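Local coordinates for aspartate-semialdehyde dehydrogenase 2 (Vibrio cholerae, PDB 2R00), which catalyses the NADPH-dependent reductive dephosphorylation of L-aspartyl-4-phosphate to L-aspartate-semialdehyde, a step toward lysine, methionine and threonine, at residues L265-F274 against R284-G295. Sequence-based numbering, arbitrary orientation.
Sequences LEQTDGIELF and RDAGGKDHVLVG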
loop_
_atom_site.group_PDB
_atom_site.type_symbol
_atom_site.label_atom_id
_atom_site.label_comp_id
_atom_site.label_asym_id
_atom_site.label_seq_id
_atom_site.Cartn_x
_atom_site.Cartn_y
_atom_site.Cartn_z
ATOM N N LEU A 265 -15.766 -10.227 -11.199
ATOM C CA LEU A 265 -14.458 -9.921 -11.776
ATOM C C LEU A 265 -13.925 -11.071 -12.625
ATOM O O LEU A 265 -13.252 -10.855 -13.628
ATOM C CB LEU A 265 -13.446 -9.554 -10.677
ATOM C CG LEU A 265 -13.752 -8.353 -9.763
ATOM C CD1 LEU A 265 -12.568 -8.036 -8.861
ATOM C CD2 LEU A 265 -14.191 -7.093 -10.517
ATOM N N GLU A 266 -14.242 -12.291 -12.214
ATOM C CA GLU A 266 -13.842 -13.494 -12.934
ATOM C C GLU A 266 -14.529 -13.573 -14.298
ATOM O O GLU A 266 -13.984 -14.139 -15.242
ATOM C CB GLU A 266 -14.219 -14.712 -12.108
ATOM C CG GLU A 266 -13.225 -15.846 -12.159
ATOM C CD GLU A 266 -13.381 -16.778 -10.971
ATOM O OE1 GLU A 266 -12.353 -17.324 -10.514
ATOM O OE2 GLU A 266 -14.526 -16.945 -10.481
ATOM N N GLN A 267 -15.730 -13.004 -14.380
ATOM C CA GLN A 267 -16.525 -12.989 -15.612
ATOM C C GLN A 267 -16.137 -11.833 -16.528
ATOM O O GLN A 267 -16.274 -11.931 -17.748
ATOM C CB GLN A 267 -18.018 -12.892 -15.279
ATOM C CG GLN A 267 -18.611 -14.162 -14.681
ATOM C CD GLN A 267 -19.896 -13.908 -13.900
ATOM O OE1 GLN A 267 -20.577 -12.894 -14.101
ATOM N NE2 GLN A 267 -20.231 -14.831 -12.999
ATOM N N THR A 268 -15.646 -10.750 -15.925
ATOM C CA THR A 268 -15.376 -9.489 -16.619
ATOM C C THR A 268 -14.162 -9.610 -17.557
ATOM O O THR A 268 -13.163 -10.235 -17.211
ATOM C CB THR A 268 -15.176 -8.338 -15.593
ATOM O OG1 THR A 268 -16.263 -8.326 -14.656
ATOM C CG2 THR A 268 -15.112 -6.992 -16.282
ATOM N N ASP A 269 -14.262 -9.013 -18.746
ATOM C CA ASP A 269 -13.186 -9.110 -19.743
ATOM C C ASP A 269 -12.032 -8.157 -19.445
ATOM O O ASP A 269 -12.244 -7.026 -18.999
ATOM C CB ASP A 269 -13.725 -8.884 -21.162
ATOM C CG ASP A 269 -14.956 -9.721 -21.451
ATOM O OD1 ASP A 269 -14.825 -10.762 -22.141
ATOM O OD2 ASP A 269 -16.048 -9.351 -20.957
ATOM N N GLY A 270 -10.812 -8.634 -19.678
ATOM C CA GLY A 270 -9.614 -7.849 -19.394
ATOM C C GLY A 270 -9.081 -7.991 -17.974
ATOM O O GLY A 270 -7.977 -7.533 -17.677
ATOM N N ILE A 271 -9.859 -8.628 -17.100
ATOM C CA ILE A 271 -9.451 -8.845 -15.710
ATOM C C ILE A 271 -9.022 -10.288 -15.486
ATOM O O ILE A 271 -9.739 -11.211 -15.866
ATOM C CB ILE A 271 -10.596 -8.510 -14.719
ATOM C CG1 ILE A 271 -10.930 -7.016 -14.774
ATOM C CG2 ILE A 271 -10.233 -8.956 -13.288
ATOM C CD1 ILE A 271 -12.198 -6.619 -14.065
ATOM N N GLU A 272 -7.851 -10.478 -14.885
ATOM C CA GLU A 272 -7.495 -11.782 -14.343
ATOM C C GLU A 272 -7.581 -11.738 -12.817
ATOM O O GLU A 272 -6.836 -10.997 -12.159
ATOM C CB GLU A 272 -6.114 -12.238 -14.809
ATOM C CG GLU A 272 -5.703 -13.591 -14.208
ATOM C CD GLU A 272 -4.671 -14.343 -15.033
ATOM O OE1 GLU A 272 -4.404 -13.935 -16.181
ATOM O OE2 GLU A 272 -4.131 -15.357 -14.532
ATOM N N LEU A 273 -8.504 -12.525 -12.266
ATOM C CA LEU A 273 -8.649 -12.639 -10.820
ATOM C C LEU A 273 -7.861 -13.816 -10.248
ATOM O O LEU A 273 -7.981 -14.956 -10.725
ATOM C CB LEU A 273 -10.122 -12.764 -10.423
ATOM C CG LEU A 273 -10.358 -12.735 -8.910
ATOM C CD1 LEU A 273 -10.744 -11.324 -8.459
ATOM C CD2 LEU A 273 -11.413 -13.741 -8.517
ATOM N N PHE A 274 -7.077 -13.525 -9.207
ATOM C CA PHE A 274 -6.322 -14.528 -8.469
ATOM C C PHE A 274 -6.988 -14.750 -7.111
ATOM O O PHE A 274 -7.061 -13.834 -6.280
ATOM C CB PHE A 274 -4.873 -14.073 -8.281
ATOM C CG PHE A 274 -4.110 -13.935 -9.561
ATOM C CD1 PHE A 274 -4.349 -12.863 -10.423
ATOM C CD2 PHE A 274 -3.137 -14.864 -9.900
ATOM C CE1 PHE A 274 -3.643 -12.736 -11.608
ATOM C CE2 PHE A 274 -2.423 -14.744 -11.081
ATOM C CZ PHE A 274 -2.681 -13.679 -11.944
ATOM N N ARG A 284 -0.126 -19.046 -10.409
ATOM C CA ARG A 284 -0.101 -18.682 -11.831
ATOM C C ARG A 284 0.827 -17.503 -12.096
ATOM O O ARG A 284 1.129 -16.729 -11.185
ATOM C CB ARG A 284 -1.508 -18.335 -12.328
ATOM C CG ARG A 284 -2.580 -19.348 -11.961
ATOM C CD ARG A 284 -3.760 -19.307 -12.928
ATOM N NE ARG A 284 -4.453 -18.016 -12.946
ATOM C CZ ARG A 284 -5.339 -17.619 -12.035
ATOM N NH1 ARG A 284 -5.645 -18.400 -11.001
ATOM N NH2 ARG A 284 -5.916 -16.434 -12.152
ATOM N N ASP A 285 1.275 -17.370 -13.342
ATOM C CA ASP A 285 2.058 -16.208 -13.756
ATOM C C ASP A 285 1.112 -15.106 -14.248
ATOM O O ASP A 285 -0.104 -15.305 -14.281
ATOM C CB ASP A 285 3.103 -16.592 -14.819
ATOM C CG ASP A 285 2.515 -16.718 -16.219
ATOM O OD1 ASP A 285 3.265 -16.473 -17.191
ATOM O OD2 ASP A 285 1.315 -17.054 -16.360
ATOM N N ALA A 286 1.669 -13.961 -14.641
ATOM C CA ALA A 286 0.868 -12.819 -15.127
ATOM C C ALA A 286 -0.155 -13.188 -16.207
ATOM O O ALA A 286 -1.238 -12.600 -16.266
ATOM C CB ALA A 286 1.775 -11.687 -15.604
ATOM N N GLY A 287 0.196 -14.149 -17.061
ATOM C CA GLY A 287 -0.740 -14.717 -18.036
ATOM C C GLY A 287 -1.005 -13.864 -19.264
ATOM O O GLY A 287 -0.654 -14.245 -20.391
ATOM N N GLY A 288 -1.628 -12.708 -19.048
ATOM C CA GLY A 288 -2.042 -11.836 -20.144
ATOM C C GLY A 288 -0.966 -10.876 -20.598
ATOM O O GLY A 288 -0.001 -10.606 -19.867
ATOM N N LYS A 289 -1.134 -10.366 -21.816
ATOM C CA LYS A 289 -0.256 -9.334 -22.362
ATOM C C LYS A 289 -0.532 -8.010 -21.637
ATOM O O LYS A 289 0.319 -7.499 -20.892
ATOM C CB LYS A 289 -0.477 -9.196 -23.873
ATOM N N ASP A 290 -1.730 -7.472 -21.853
ATOM C CA ASP A 290 -2.202 -6.308 -21.125
ATOM C C ASP A 290 -3.535 -6.646 -20.469
ATOM O O ASP A 290 -4.608 -6.419 -21.045
ATOM C CB ASP A 290 -2.350 -5.115 -22.061
ATOM N N HIS A 291 -3.451 -7.222 -19.272
ATOM C CA HIS A 291 -4.621 -7.564 -18.478
ATOM C C HIS A 291 -4.516 -6.922 -17.100
ATOM O O HIS A 291 -3.420 -6.662 -16.595
ATOM C CB HIS A 291 -4.748 -9.083 -18.339
ATOM C CG HIS A 291 -5.478 -9.743 -19.469
ATOM N ND1 HIS A 291 -5.221 -9.458 -20.795
ATOM C CD2 HIS A 291 -6.441 -10.695 -19.468
ATOM C CE1 HIS A 291 -6.006 -10.196 -21.561
ATOM N NE2 HIS A 291 -6.756 -10.955 -20.781
ATOM N N VAL A 292 -5.670 -6.667 -16.503
ATOM C CA VAL A 292 -5.754 -6.081 -15.179
ATOM C C VAL A 292 -5.767 -7.242 -14.171
ATOM O O VAL A 292 -6.725 -8.019 -14.112
ATOM C CB VAL A 292 -7.000 -5.159 -15.080
ATOM C CG1 VAL A 292 -7.250 -4.689 -13.659
ATOM C CG2 VAL A 292 -6.837 -3.959 -16.020
ATOM N N LEU A 293 -4.673 -7.370 -13.421
ATOM C CA LEU A 293 -4.469 -8.462 -12.469
ATOM C C LEU A 293 -5.016 -8.051 -11.103
ATOM O O LEU A 293 -4.551 -7.069 -10.520
ATOM C CB LEU A 293 -2.975 -8.782 -12.366
ATOM C CG LEU A 293 -2.180 -9.595 -13.404
ATOM C CD1 LEU A 293 -2.917 -9.903 -14.715
ATOM C CD2 LEU A 293 -0.830 -8.930 -13.667
ATOM N N VAL A 294 -6.015 -8.790 -10.612
ATOM C CA VAL A 294 -6.713 -8.443 -9.360
ATOM C C VAL A 294 -6.571 -9.566 -8.318
ATOM O O VAL A 294 -6.617 -10.744 -8.666
ATOM C CB VAL A 294 -8.205 -8.087 -9.610
ATOM C CG1 VAL A 294 -8.937 -7.794 -8.304
ATOM C CG2 VAL A 294 -8.331 -6.870 -10.564
ATOM N N GLY A 295 -6.346 -9.187 -7.057
ATOM C CA GLY A 295 -6.244 -10.151 -5.949
ATOM C C GLY A 295 -6.535 -9.535 -4.594
ATOM O O GLY A 295 -6.870 -8.348 -4.505
#
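Glu272 sets CG opposite its backbone N (chi1 178°) and runs on extended, while Arg284 bends at chi3 (-62°); the two side chains approach from opposite directions, and carboxylate and guanidinium meet almost coplanar. The salt bridge is side-on and converges on one oxygen: Glu272 OE2 takes a hydrogen bond from Arg284 NE at 3.1 Å and another from Arg284 NH2 at 3.2 Å, both on its anti side and from one face of the carboxylate. Arg284 NH2 also donates to Leu273 O (2.9 Å), staying in its own guanidinium plane but standing above that of the carbonyl. Held by these edge bonds, the guanidinium lies flat over one face of the Phe274 ring, planes 9° apart, a cation-pi stack with Arg284 CZ 4.5 Å from the ring centroid. Leu293 CG meets Phe274 CE1 obliquely.

Strand 271-273 pairs in parallel with the start of strand 292-300; the salt bridge lies on the sheet face that carries Glu272 and Leu293. Val292 N bonds to Gly270 O (2.7 Å), and the pairing continues through Glu272 N to Val292 O, Val294 N to Glu272 O and Phe274 N to Val294 O. On the face bearing Ile271, Leu273 and Val294, the two Val294 methyls diverge: CG1 touches Leu265 CD1 (3.7 Å) and Leu273 CD1, CG2 touches Ile271 CG2. Helix 131-147 covers Ile271 and Val292.

Within this chain strand 271-273 is the outermost strand of the dimerisation-domain sheet, beside 292-300, and Phe274 and Leu293 pack on the second subunit. With NE and NH2 on Glu272 OE2, NH2 also on Leu273 O, and the Phe274 ring against one face, the guanidinium's rotation is restricted, and the paired charges probably favour an ionised Glu272.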